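Local coordinates for PmbA-related protein (Thermotoga maritima, PDB 1VL4), which probably acts as a metallopeptidase of the PmbA/TldD type and may modulate DNA gyrase, at residues A[240-245]-A[368-373]; A[246-251]-A[432-437]; A[419-424]-A[436-441]; A[184-189]-A[215-220]; A[273-278]-A[411-416]. All blocks are in the same frame, centred on the assembly; numbering follows the deposited sequence.

Interaction 1: A[240-245]-A[368-373]; sequences RNTALL and ITEVEG
Thr242 OG1 donates to Thr369 O at 2.5 Å, a short bond lying in the carbonyl plane. Its chi1 of 48° sets the hydroxyl between backbone N and carbonyl carbon, aimed out of helix 241-247 at strand 365-372. The same oxygen accepts from Arg240 NE and NH1, which grip it side-on, nearly in the guanidinium plane. Arg240 starts extended, CG anti to the backbone N, then bends at chi3 (73°) and lays one guanidinium face over Thr369, whose CB lies 3.6 Å above the plane. Glu370 folds back at chi2, bringing OE2 to the guanidinium edge, 3.2 Å from Arg240 NH1, with the two planar groups 78° apart. Next along the helix, the small Ala243 lets the strand come close: its CB meets Ile368 CG2 at 3.9 Å. The N-cap Arg240 adds a backbone bond from its N to Ile368 O. Since Glu220 also binds Arg240 NH1, the guanidinium is held from several directions, and its charge probably steadies both carboxylates, whose oxygens lie near each other.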
# COMPACT_ATOMS: atom_id res chain seq x y z
N ARG A 240 -20.15 -8.84 -17.30
CA ARG A 240 -20.35 -7.43 -17.56
C ARG A 240 -19.01 -6.69 -17.56
O ARG A 240 -18.07 -7.10 -16.89
CB ARG A 240 -21.28 -6.79 -16.55
CG ARG A 240 -21.89 -5.47 -17.02
CD ARG A 240 -22.91 -4.95 -16.06
NE ARG A 240 -22.27 -4.43 -14.85
CZ ARG A 240 -22.93 -4.05 -13.78
NH1 ARG A 240 -22.26 -3.62 -12.73
NH2 ARG A 240 -24.27 -4.06 -13.76
N ASN A 241 -18.98 -5.61 -18.34
CA ASN A 241 -17.83 -4.72 -18.44
C ASN A 241 -17.12 -4.43 -17.10
O ASN A 241 -15.90 -4.55 -17.00
CB ASN A 241 -18.16 -3.41 -19.25
CG ASN A 241 -19.40 -2.65 -18.79
OD1 ASN A 241 -19.87 -2.80 -17.66
ND2 ASN A 241 -19.89 -1.75 -19.67
N THR A 242 -17.89 -4.04 -16.10
CA THR A 242 -17.32 -3.70 -14.79
C THR A 242 -16.51 -4.85 -14.15
O THR A 242 -15.50 -4.59 -13.52
CB THR A 242 -18.43 -3.31 -13.80
OG1 THR A 242 -19.46 -4.29 -13.85
CG2 THR A 242 -19.04 -2.00 -14.19
N ALA A 243 -16.96 -6.10 -14.31
CA ALA A 243 -16.18 -7.25 -13.79
C ALA A 243 -14.92 -7.47 -14.66
O ALA A 243 -13.80 -7.67 -14.16
CB ALA A 243 -17.04 -8.50 -13.74
N LEU A 244 -15.09 -7.37 -15.97
CA LEU A 244 -14.00 -7.68 -16.88
C LEU A 244 -12.91 -6.64 -16.79
O LEU A 244 -11.74 -6.97 -16.90
CB LEU A 244 -14.53 -7.84 -18.31
CG LEU A 244 -13.50 -8.18 -19.38
CD1 LEU A 244 -12.87 -9.55 -19.11
CD2 LEU A 244 -14.19 -8.15 -20.73
N LEU A 245 -13.30 -5.38 -16.58
CA LEU A 245 -12.33 -4.29 -16.40
C LEU A 245 -11.35 -4.63 -15.27
O LEU A 245 -10.17 -4.37 -15.42
CB LEU A 245 -13.01 -2.94 -16.08
CG LEU A 245 -13.69 -2.25 -17.23
CD1 LEU A 245 -14.59 -1.15 -16.71
CD2 LEU A 245 -12.61 -1.73 -18.20
N ILE A 368 -22.11 -12.06 -14.43
CA ILE A 368 -21.24 -11.60 -13.36
C ILE A 368 -20.96 -10.13 -13.58
O ILE A 368 -20.43 -9.73 -14.63
CB ILE A 368 -19.97 -12.49 -13.24
CG1 ILE A 368 -20.36 -13.74 -12.46
CG2 ILE A 368 -18.79 -11.76 -12.50
CD1 ILE A 368 -19.55 -14.87 -12.81
N THR A 369 -21.33 -9.33 -12.58
CA THR A 369 -21.26 -7.87 -12.64
C THR A 369 -20.07 -7.28 -11.89
O THR A 369 -19.63 -6.20 -12.22
CB THR A 369 -22.51 -7.20 -12.06
OG1 THR A 369 -22.75 -7.72 -10.74
CG2 THR A 369 -23.72 -7.50 -12.96
N GLU A 370 -19.59 -7.98 -10.87
CA GLU A 370 -18.42 -7.53 -10.10
C GLU A 370 -17.64 -8.74 -9.62
O GLU A 370 -18.22 -9.80 -9.33
CB GLU A 370 -18.85 -6.69 -8.89
CG GLU A 370 -19.86 -5.54 -9.22
CD GLU A 370 -19.23 -4.41 -10.01
OE1 GLU A 370 -17.97 -4.38 -10.14
OE2 GLU A 370 -20.00 -3.54 -10.49
N VAL A 371 -16.32 -8.58 -9.56
CA VAL A 371 -15.42 -9.55 -8.89
C VAL A 371 -14.62 -8.89 -7.74
O VAL A 371 -14.36 -7.70 -7.76
CB VAL A 371 -14.44 -10.20 -9.90
CG1 VAL A 371 -15.16 -11.16 -10.81
CG2 VAL A 371 -13.70 -9.14 -10.73
N GLU A 372 -14.24 -9.66 -6.74
CA GLU A 372 -13.57 -9.14 -5.56
C GLU A 372 -12.43 -10.07 -5.20
O GLU A 372 -12.51 -11.30 -5.42
CB GLU A 372 -14.55 -9.06 -4.37
CG GLU A 372 -15.61 -7.93 -4.49
CD GLU A 372 -17.00 -8.36 -4.99
OE1 GLU A 372 -17.46 -9.50 -4.72
OE2 GLU A 372 -17.67 -7.52 -5.64
N GLY A 373 -11.37 -9.48 -4.64
CA GLY A 373 -10.25 -10.23 -4.09
C GLY A 373 -9.18 -10.58 -5.10
O GLY A 373 -8.60 -11.65 -5.03

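Interaction 2: A[246-251]-A[432-437]; sequences DLMEMF and TIAPSV
Met248 reaches over Thr432 toward Ala434, joining the end of helix 241-247 and its 3-10 continuation, residues 248-250, to strand 432-434 of a six-stranded mixed sheet. This is helix-on-sheet packing within the C-terminal domain, and apolar contacts carry most of it. Met248 CG sits anti to the carbonyl carbon and the chain runs extended through chi2 (170°), which carries the sulfur across to the strand; SD rests 3.6 Å from Ala434 CB. A bend at chi3 (73°) then turns the methyl back, so that CE lies 3.7 Å from Ile433 O and 4.0 Å from Thr432 CB. Long and flexible, methionine suits the span between backbones whose nearest CA atoms, those of Glu249 and Thr432, are 7.0 Å apart, while alanine is small enough to receive the bulky sulfur. The methyl of Thr432 serves the same apolar layer: CG2 touches both Met248 CB and the aliphatic CG of Glu249, each at 4.0 Å.

Polar links are fewer and no direct hydrogen bond crosses between the segments. Thr432 OG1 has its protein partner in Leu245 O, one residue before segment 246-251, so threonine serves the interface with methyl and hydroxyl alike. A water bridges the two segments, giving one hydrogen bond to Thr432 OG1 at 2.9 Å and a weak one to Glu249 OE2 at 3.1 Å.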
# COMPACT_ATOMS: atom_id res chain seq x y z
N ASP A 246 -11.83 -5.17 -14.16
CA ASP A 246 -10.91 -5.61 -13.07
C ASP A 246 -10.12 -6.88 -13.41
O ASP A 246 -8.90 -6.97 -13.18
CB ASP A 246 -11.65 -5.84 -11.76
CG ASP A 246 -12.30 -4.59 -11.21
OD1 ASP A 246 -11.89 -3.46 -11.57
OD2 ASP A 246 -13.27 -4.76 -10.43
N LEU A 247 -10.83 -7.86 -13.97
CA LEU A 247 -10.22 -9.14 -14.23
C LEU A 247 -9.08 -9.02 -15.22
O LEU A 247 -8.03 -9.65 -15.02
CB LEU A 247 -11.29 -10.14 -14.73
CG LEU A 247 -10.78 -11.59 -14.83
CD1 LEU A 247 -10.34 -12.13 -13.48
CD2 LEU A 247 -11.84 -12.47 -15.38
N MET A 248 -9.27 -8.16 -16.24
CA MET A 248 -8.27 -7.93 -17.29
C MET A 248 -6.93 -7.46 -16.73
O MET A 248 -5.92 -7.53 -17.42
CB MET A 248 -8.72 -6.80 -18.24
CG MET A 248 -9.67 -7.18 -19.28
SD MET A 248 -10.23 -5.64 -20.05
CE MET A 248 -8.87 -5.05 -21.02
N GLU A 249 -6.94 -6.82 -15.57
CA GLU A 249 -5.70 -6.37 -14.98
C GLU A 249 -4.71 -7.49 -14.78
O GLU A 249 -3.49 -7.24 -14.81
CB GLU A 249 -5.97 -5.68 -13.64
CG GLU A 249 -6.84 -4.45 -13.91
CD GLU A 249 -6.41 -3.30 -13.11
OE1 GLU A 249 -6.78 -3.29 -11.92
OE2 GLU A 249 -5.68 -2.44 -13.68
N MET A 250 -5.20 -8.72 -14.60
CA MET A 250 -4.27 -9.84 -14.42
C MET A 250 -3.53 -10.23 -15.72
O MET A 250 -2.57 -11.01 -15.71
CB MET A 250 -4.99 -11.01 -13.77
CG MET A 250 -5.73 -11.96 -14.72
SD MET A 250 -6.46 -13.32 -13.76
CE MET A 250 -5.03 -14.33 -13.34
N PHE A 251 -3.95 -9.65 -16.84
CA PHE A 251 -3.27 -9.86 -18.11
C PHE A 251 -2.00 -9.00 -18.21
O PHE A 251 -1.09 -9.29 -18.96
CB PHE A 251 -4.24 -9.50 -19.23
CG PHE A 251 -3.82 -9.99 -20.59
CD1 PHE A 251 -3.52 -11.32 -20.80
CD2 PHE A 251 -3.75 -9.12 -21.65
CE1 PHE A 251 -3.13 -11.76 -22.09
CE2 PHE A 251 -3.40 -9.54 -22.91
CZ PHE A 251 -3.09 -10.87 -23.14
N THR A 432 -7.55 -0.10 -17.93
CA THR A 432 -8.25 -1.05 -18.77
C THR A 432 -9.54 -0.41 -19.28
O THR A 432 -10.09 0.53 -18.68
CB THR A 432 -8.56 -2.37 -18.03
OG1 THR A 432 -9.29 -2.11 -16.84
CG2 THR A 432 -7.30 -3.12 -17.65
N ILE A 433 -9.97 -0.88 -20.44
CA ILE A 433 -11.18 -0.45 -21.11
C ILE A 433 -11.81 -1.65 -21.76
O ILE A 433 -11.11 -2.43 -22.41
CB ILE A 433 -10.84 0.50 -22.22
CG1 ILE A 433 -10.07 1.72 -21.65
CG2 ILE A 433 -12.08 0.85 -23.05
CD1 ILE A 433 -9.73 2.73 -22.73
N ALA A 434 -13.11 -1.83 -21.59
CA ALA A 434 -13.74 -3.06 -22.05
C ALA A 434 -15.23 -2.97 -22.11
O ALA A 434 -15.82 -2.27 -21.32
CB ALA A 434 -13.35 -4.26 -21.16
N PRO A 435 -15.83 -3.77 -23.02
CA PRO A 435 -17.26 -4.05 -23.01
C PRO A 435 -17.56 -5.31 -22.22
O PRO A 435 -16.68 -5.90 -21.63
CB PRO A 435 -17.56 -4.26 -24.48
CG PRO A 435 -16.34 -4.99 -24.96
CD PRO A 435 -15.18 -4.46 -24.14
N SER A 436 -18.82 -5.69 -22.14
CA SER A 436 -19.22 -6.97 -21.60
C SER A 436 -18.84 -8.04 -22.64
O SER A 436 -18.68 -7.73 -23.81
CB SER A 436 -20.72 -6.97 -21.32
OG SER A 436 -21.09 -5.90 -20.46
N VAL A 437 -18.65 -9.27 -22.17
CA VAL A 437 -18.41 -10.45 -23.02
C VAL A 437 -19.23 -11.63 -22.56
O VAL A 437 -19.63 -11.74 -21.36
CB VAL A 437 -16.91 -10.88 -23.02
CG1 VAL A 437 -16.04 -9.77 -23.56
CG2 VAL A 437 -16.45 -11.34 -21.59
O HOH W 1 -7.82 -0.58 -14.83

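Interaction 3: A[419-424]-A[436-441]; sequences IVLVGN and SVLVEV
Ile419 fits against Val437 and Val439 on one face of an antiparallel strand pair. Its CG2 branch presses on Val437 CB at 3.8 Å, while CG1 lies between Val437 CG2 and Val439 CG2, 4.0 Å from each, so one forked side chain fills the dip between two valines. With chi1 at -68°, CG2 stands anti to the backbone N, which turns it to Val437. Farther along the same face, Val422 CG1 meets Val437 CG1, and compact beta-branched side chains suit this buried layer.

On the other face Leu421 and Leu438 stand side by side, CB to CB 4.2 Å. Leu438 also sends CD2 to within 4.0 Å of Val420 CG2, and Leu358 and Met362 of helix 355-362 cover this leucine face. Val420 CG1 crosses the bent chain of Glu440, 3.8 Å from OE1.

The pairing slips by one residue between Ile419 and Leu421. Val420 N bonds to Leu438 O, and Leu438 N bonds to Leu421 O almost straight, at 173°. Gly423 N then reaches Ser436 O at 2.9 Å; having no side chain, Gly423 brings no CB into the tight approach to that carbonyl. Together these features make a beta bulge in an antiparallel strand pair of the domain's mixed sheet.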
# COMPACT_ATOMS: atom_id res chain seq x y z
N ILE A 419 -14.17 -16.68 -24.85
CA ILE A 419 -15.01 -15.51 -25.19
C ILE A 419 -15.55 -15.71 -26.63
O ILE A 419 -14.81 -15.64 -27.59
CB ILE A 419 -14.28 -14.18 -25.01
CG1 ILE A 419 -14.02 -13.92 -23.51
CG2 ILE A 419 -15.14 -13.02 -25.59
CD1 ILE A 419 -12.96 -12.83 -23.20
N VAL A 420 -16.83 -16.00 -26.74
CA VAL A 420 -17.42 -16.27 -28.04
C VAL A 420 -18.14 -15.05 -28.66
O VAL A 420 -18.33 -15.00 -29.86
CB VAL A 420 -18.37 -17.53 -27.99
CG1 VAL A 420 -17.58 -18.75 -27.55
CG2 VAL A 420 -19.59 -17.32 -27.08
N LEU A 421 -18.54 -14.09 -27.83
CA LEU A 421 -19.17 -12.85 -28.29
C LEU A 421 -18.82 -11.69 -27.40
O LEU A 421 -18.80 -11.83 -26.17
CB LEU A 421 -20.68 -12.97 -28.28
CG LEU A 421 -21.45 -13.68 -29.39
CD1 LEU A 421 -22.92 -13.76 -28.96
CD2 LEU A 421 -21.27 -12.98 -30.75
N VAL A 422 -18.59 -10.53 -28.04
CA VAL A 422 -18.13 -9.31 -27.40
C VAL A 422 -19.16 -8.21 -27.64
O VAL A 422 -19.60 -8.00 -28.76
CB VAL A 422 -16.74 -8.90 -27.94
CG1 VAL A 422 -16.18 -7.68 -27.24
CG2 VAL A 422 -15.75 -10.10 -27.81
N GLY A 423 -19.48 -7.48 -26.59
CA GLY A 423 -20.48 -6.40 -26.62
C GLY A 423 -19.94 -5.09 -27.12
O GLY A 423 -18.75 -4.94 -27.43
N ASN A 424 -20.82 -4.09 -27.12
CA ASN A 424 -20.48 -2.78 -27.61
C ASN A 424 -20.63 -1.76 -26.46
O ASN A 424 -20.62 -0.56 -26.68
CB ASN A 424 -21.31 -2.44 -28.86
CG ASN A 424 -22.79 -2.23 -28.54
OD1 ASN A 424 -23.18 -2.23 -27.38
ND2 ASN A 424 -23.60 -2.08 -29.56
N SER A 436 -18.82 -5.69 -22.14
CA SER A 436 -19.22 -6.97 -21.60
C SER A 436 -18.84 -8.04 -22.64
O SER A 436 -18.68 -7.73 -23.81
CB SER A 436 -20.72 -6.97 -21.32
OG SER A 436 -21.09 -5.90 -20.46
N VAL A 437 -18.65 -9.27 -22.17
CA VAL A 437 -18.41 -10.45 -23.02
C VAL A 437 -19.23 -11.63 -22.56
O VAL A 437 -19.63 -11.74 -21.36
CB VAL A 437 -16.91 -10.88 -23.02
CG1 VAL A 437 -16.04 -9.77 -23.56
CG2 VAL A 437 -16.45 -11.34 -21.59
N LEU A 438 -19.50 -12.51 -23.53
CA LEU A 438 -20.05 -13.83 -23.29
C LEU A 438 -18.95 -14.91 -23.35
O LEU A 438 -18.27 -15.08 -24.38
CB LEU A 438 -21.15 -14.15 -24.30
CG LEU A 438 -21.72 -15.55 -24.15
CD1 LEU A 438 -22.28 -15.79 -22.73
CD2 LEU A 438 -22.76 -15.77 -25.23
N VAL A 439 -18.79 -15.59 -22.22
CA VAL A 439 -17.80 -16.65 -22.04
C VAL A 439 -18.59 -17.99 -22.10
O VAL A 439 -19.58 -18.20 -21.36
CB VAL A 439 -17.02 -16.49 -20.68
CG1 VAL A 439 -15.92 -17.55 -20.52
CG2 VAL A 439 -16.43 -15.13 -20.51
N GLU A 440 -18.16 -18.86 -23.01
CA GLU A 440 -18.84 -20.13 -23.27
C GLU A 440 -19.26 -20.89 -22.01
O GLU A 440 -20.42 -21.40 -21.89
CB GLU A 440 -17.95 -21.02 -24.12
CG GLU A 440 -18.57 -22.37 -24.53
CD GLU A 440 -19.51 -22.30 -25.73
OE1 GLU A 440 -20.08 -21.22 -26.00
OE2 GLU A 440 -19.66 -23.35 -26.40
N VAL A 441 -18.29 -21.08 -21.13
CA VAL A 441 -18.56 -21.72 -19.87
C VAL A 441 -17.47 -21.35 -18.87
O VAL A 441 -16.31 -21.21 -19.24
CB VAL A 441 -18.75 -23.28 -20.04
CG1 VAL A 441 -17.47 -23.97 -20.48
CG2 VAL A 441 -19.23 -23.91 -18.77

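Interaction 4: A[184-189]-A[215-220]; sequences AMAIAR and KRAAEE
An alanine-to-alanine contact packs helix 210-223 against strand 172-188 in the family's central domain, where the helix lies on a face of the six-stranded antiparallel sheet. Ala184 and Ala217 meet through their methyls, CB to CB 4.0 Å, and no hydrogen bond passes between the two segments. The short axes approach to 6.9 Å and run in roughly the same direction, 34° apart. Such closeness is possible because the side chains that meet here are all alanine methyls. Larger side chains face other ways: Met185 and Ile187, alternating with the alanines as a strand requires, direct their CB atoms to the opposite face, while Lys215 and Glu219 lie on the exposed side of the helix.

Ala217 sits at the centre of the contact. Its methyl lies between Ala184 and Ala186, with Ala186 CB 4.4 Å from Ala217 CB. Ala186 in turn leans on the helix backbone, its CB 4.0 Å from Ala218 CA and 3.9 Å from Ala217 O. The seam continues beyond these residues through Ile213, which touches Ala184, and Ala221, which touches Ala188. At the far end of the helical segment the side chain of Glu220 turns away from the strand. The closest approach of all is made by the methyl of Ala217 to a strand carbonyl, CB to Ala184 O at 3.5 Å.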
# COMPACT_ATOMS: atom_id res chain seq x y z
N ALA A 184 -19.75 6.20 -5.97
CA ALA A 184 -20.71 6.02 -4.91
C ALA A 184 -20.98 4.54 -4.67
O ALA A 184 -20.97 3.74 -5.62
CB ALA A 184 -22.00 6.73 -5.25
N MET A 185 -21.21 4.20 -3.41
CA MET A 185 -21.57 2.82 -3.02
C MET A 185 -22.79 2.87 -2.11
O MET A 185 -22.81 3.62 -1.11
CB MET A 185 -20.40 2.09 -2.33
CG MET A 185 -20.66 0.57 -2.16
SD MET A 185 -20.15 -0.00 -0.54
CE MET A 185 -21.41 -1.19 -0.10
N ALA A 186 -23.79 2.04 -2.43
CA ALA A 186 -25.01 1.97 -1.66
C ALA A 186 -25.25 0.56 -1.11
O ALA A 186 -24.75 -0.42 -1.64
CB ALA A 186 -26.17 2.46 -2.49
N ILE A 187 -25.93 0.49 0.02
CA ILE A 187 -26.39 -0.81 0.62
C ILE A 187 -27.91 -0.87 0.67
O ILE A 187 -28.55 0.02 1.24
CB ILE A 187 -25.82 -1.01 2.03
CG1 ILE A 187 -24.28 -1.05 1.95
CG2 ILE A 187 -26.39 -2.30 2.69
CD1 ILE A 187 -23.57 -1.20 3.24
N ALA A 188 -28.48 -1.96 0.08
CA ALA A 188 -29.93 -2.20 0.02
C ALA A 188 -30.36 -3.23 1.09
O ALA A 188 -29.61 -4.13 1.48
CB ALA A 188 -30.32 -2.69 -1.36
N ARG A 189 -31.57 -3.05 1.61
CA ARG A 189 -32.11 -3.90 2.64
C ARG A 189 -32.48 -5.29 2.11
O ARG A 189 -33.22 -5.40 1.15
CB ARG A 189 -33.35 -3.24 3.21
CG ARG A 189 -34.03 -4.04 4.29
CD ARG A 189 -35.29 -3.37 4.74
NE ARG A 189 -35.04 -2.18 5.53
CZ ARG A 189 -35.05 -0.93 5.03
NH1 ARG A 189 -35.35 -0.67 3.75
NH2 ARG A 189 -34.78 0.06 5.84
N LYS A 215 -27.71 7.25 -8.44
CA LYS A 215 -28.87 6.44 -8.91
C LYS A 215 -28.42 5.01 -9.33
O LYS A 215 -28.97 4.02 -8.87
CB LYS A 215 -29.56 7.17 -10.06
CG LYS A 215 -30.88 6.55 -10.53
CD LYS A 215 -31.31 7.07 -11.90
CE LYS A 215 -32.79 6.76 -12.19
NZ LYS A 215 -33.06 6.73 -13.67
N ARG A 216 -27.40 4.91 -10.19
CA ARG A 216 -26.81 3.59 -10.49
C ARG A 216 -26.28 2.77 -9.32
O ARG A 216 -26.47 1.57 -9.31
CB ARG A 216 -25.74 3.67 -11.58
CG ARG A 216 -26.33 4.22 -12.82
CD ARG A 216 -25.82 3.64 -14.11
NE ARG A 216 -25.14 4.63 -14.94
CZ ARG A 216 -24.97 4.53 -16.26
NH1 ARG A 216 -25.43 3.47 -16.92
NH2 ARG A 216 -24.32 5.47 -16.92
N ALA A 217 -25.62 3.39 -8.35
CA ALA A 217 -25.16 2.68 -7.20
C ALA A 217 -26.34 2.03 -6.45
O ALA A 217 -26.27 0.85 -6.04
CB ALA A 217 -24.38 3.63 -6.30
N ALA A 218 -27.44 2.78 -6.30
CA ALA A 218 -28.66 2.29 -5.64
C ALA A 218 -29.29 1.14 -6.47
O ALA A 218 -29.52 0.06 -5.95
CB ALA A 218 -29.65 3.41 -5.49
N GLU A 219 -29.53 1.41 -7.75
CA GLU A 219 -30.04 0.38 -8.71
C GLU A 219 -29.23 -0.91 -8.65
O GLU A 219 -29.79 -1.99 -8.62
CB GLU A 219 -30.05 0.94 -10.14
CG GLU A 219 -31.13 2.01 -10.35
CD GLU A 219 -30.98 2.80 -11.68
OE1 GLU A 219 -29.90 2.79 -12.32
OE2 GLU A 219 -31.96 3.48 -12.06
N GLU A 220 -27.91 -0.79 -8.60
CA GLU A 220 -27.04 -1.94 -8.43
C GLU A 220 -27.38 -2.75 -7.18
O GLU A 220 -27.69 -3.95 -7.25
CB GLU A 220 -25.58 -1.49 -8.44
CG GLU A 220 -25.07 -1.02 -9.81
CD GLU A 220 -24.83 -2.18 -10.79
OE1 GLU A 220 -23.96 -3.03 -10.51
OE2 GLU A 220 -25.50 -2.20 -11.85

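Interaction 5: A[273-278]-A[411-416]; sequences EQVGNP and NFLDLL
The loop 273-278, with neither helix nor strand, runs alongside the short helix 412-417 and is tied to it by a backbone bond: Asn277 N gives its hydrogen to Leu416 O at 2.9 Å. The N-H points almost straight at the oxygen, 174°, yet approaches from above the carbonyl plane, 41° out of it. Gly276 draws near beside this bond, its CA 4.6 Å from the CA of Leu416. This is a loop-on-helix contact in the C-terminal domain, and the helix itself begins with a side-chain N-cap: Asn411 OD1 accepts from Leu413 N, using a lone pair in the amide plane, a role asparagine fills well.

Among the side chains, Val275 supplies the apolar part. Its CG1, anti to the backbone N at chi1 161°, reaches Leu413 CD2 obliquely and lies 4.4 Å from Leu416 CD1, so one short branched residue bears on two leucines a helical turn apart. Leu416 packs onward against Phe251. Asn277 suits a chain turning past a helix end, since its amide binds Ala279 N through OD1 and Arg417 O through ND2. Its CB also comes within 3.5 Å of Leu416 O, close beside the N-H that bonds to the same carbonyl.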
# COMPACT_ATOMS: atom_id res chain seq x y z
N GLU A 273 0.74 -17.35 -31.64
CA GLU A 273 -0.21 -18.46 -31.43
C GLU A 273 -1.60 -17.91 -31.10
O GLU A 273 -1.73 -16.75 -30.69
CB GLU A 273 0.28 -19.33 -30.29
CG GLU A 273 1.67 -19.92 -30.53
CD GLU A 273 2.07 -20.92 -29.48
OE1 GLU A 273 1.39 -21.01 -28.42
OE2 GLU A 273 3.09 -21.61 -29.70
N GLN A 274 -2.62 -18.76 -31.24
CA GLN A 274 -3.99 -18.40 -30.85
C GLN A 274 -4.25 -18.55 -29.37
O GLN A 274 -4.71 -19.59 -28.89
CB GLN A 274 -5.02 -19.21 -31.62
CG GLN A 274 -5.22 -18.70 -33.00
CD GLN A 274 -6.54 -18.04 -33.16
OE1 GLN A 274 -6.89 -17.13 -32.40
NE2 GLN A 274 -7.31 -18.50 -34.14
N VAL A 275 -3.95 -17.49 -28.65
CA VAL A 275 -4.11 -17.47 -27.22
C VAL A 275 -5.57 -17.22 -26.83
O VAL A 275 -6.07 -17.71 -25.81
CB VAL A 275 -3.18 -16.42 -26.63
CG1 VAL A 275 -3.60 -16.01 -25.23
CG2 VAL A 275 -1.78 -16.97 -26.63
N GLY A 276 -6.24 -16.41 -27.63
CA GLY A 276 -7.64 -16.15 -27.39
C GLY A 276 -8.53 -16.61 -28.51
O GLY A 276 -8.08 -17.02 -29.59
N ASN A 277 -9.82 -16.51 -28.24
CA ASN A 277 -10.84 -16.72 -29.27
C ASN A 277 -10.65 -15.70 -30.40
O ASN A 277 -10.21 -14.59 -30.16
CB ASN A 277 -12.21 -16.56 -28.64
CG ASN A 277 -13.29 -17.06 -29.53
OD1 ASN A 277 -13.71 -16.37 -30.45
ND2 ASN A 277 -13.74 -18.26 -29.26
N PRO A 278 -10.89 -16.10 -31.65
CA PRO A 278 -10.88 -15.18 -32.77
C PRO A 278 -11.68 -13.90 -32.59
O PRO A 278 -11.30 -12.87 -33.18
CB PRO A 278 -11.47 -15.99 -33.90
CG PRO A 278 -10.96 -17.37 -33.63
CD PRO A 278 -11.05 -17.49 -32.10
N ASN A 411 -8.73 -20.25 -15.44
CA ASN A 411 -7.49 -19.66 -15.91
C ASN A 411 -7.87 -18.56 -16.89
O ASN A 411 -8.64 -18.81 -17.81
CB ASN A 411 -6.63 -20.69 -16.63
CG ASN A 411 -5.23 -20.17 -16.91
OD1 ASN A 411 -5.00 -19.34 -17.81
ND2 ASN A 411 -4.27 -20.68 -16.15
N PHE A 412 -7.31 -17.37 -16.68
CA PHE A 412 -7.55 -16.22 -17.52
C PHE A 412 -7.34 -16.51 -19.03
O PHE A 412 -8.11 -16.02 -19.85
CB PHE A 412 -6.69 -15.01 -17.07
CG PHE A 412 -7.09 -13.72 -17.73
CD1 PHE A 412 -8.28 -13.09 -17.38
CD2 PHE A 412 -6.34 -13.19 -18.78
CE1 PHE A 412 -8.68 -11.92 -18.04
CE2 PHE A 412 -6.73 -12.05 -19.43
CZ PHE A 412 -7.92 -11.42 -19.07
N LEU A 413 -6.33 -17.31 -19.38
CA LEU A 413 -6.06 -17.60 -20.78
C LEU A 413 -7.16 -18.45 -21.40
O LEU A 413 -7.57 -18.18 -22.51
CB LEU A 413 -4.69 -18.24 -21.00
CG LEU A 413 -3.49 -17.36 -20.58
CD1 LEU A 413 -2.14 -18.01 -20.96
CD2 LEU A 413 -3.62 -15.95 -21.14
N ASP A 414 -7.66 -19.43 -20.65
CA ASP A 414 -8.80 -20.23 -21.09
C ASP A 414 -10.05 -19.38 -21.22
O ASP A 414 -10.83 -19.56 -22.12
CB ASP A 414 -9.08 -21.36 -20.10
CG ASP A 414 -8.04 -22.46 -20.15
OD1 ASP A 414 -7.62 -22.84 -21.27
OD2 ASP A 414 -7.67 -22.97 -19.06
N LEU A 415 -10.26 -18.47 -20.29
CA LEU A 415 -11.32 -17.47 -20.42
C LEU A 415 -11.27 -16.75 -21.77
O LEU A 415 -12.29 -16.67 -22.46
CB LEU A 415 -11.21 -16.44 -19.29
CG LEU A 415 -12.42 -15.52 -19.14
CD1 LEU A 415 -12.68 -15.21 -17.68
CD2 LEU A 415 -12.25 -14.24 -19.95
N LEU A 416 -10.08 -16.25 -22.14
CA LEU A 416 -9.86 -15.58 -23.40
C LEU A 416 -10.23 -16.48 -24.55
O LEU A 416 -10.80 -15.99 -25.54
CB LEU A 416 -8.41 -15.09 -23.58
CG LEU A 416 -7.94 -13.96 -22.66
CD1 LEU A 416 -6.44 -13.64 -22.84
CD2 LEU A 416 -8.80 -12.71 -22.82

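Overall arrangement
Four of the contacts lie in the C-terminal domain; interaction 4 belongs to the central domain and comes first along the chain. Interactions 1 and 2, with centres about 8 Å apart, use helix 241-247 and the 3-10 turn that continues it, and their segments alternate in sequence. Interactions 2 and 3 share Ser436 and Val437, where the chain passes from one mixed sheet to another. Interaction 5 is nested within the loop closed by interaction 2 and meets it through Phe251 and Phe412; its helix leads directly into strand 419-422 of interaction 3. Although interactions 1 and 4 are about 16 Å apart between centres, the Arg240–Glu220 salt bridge joins them, linking the two domains.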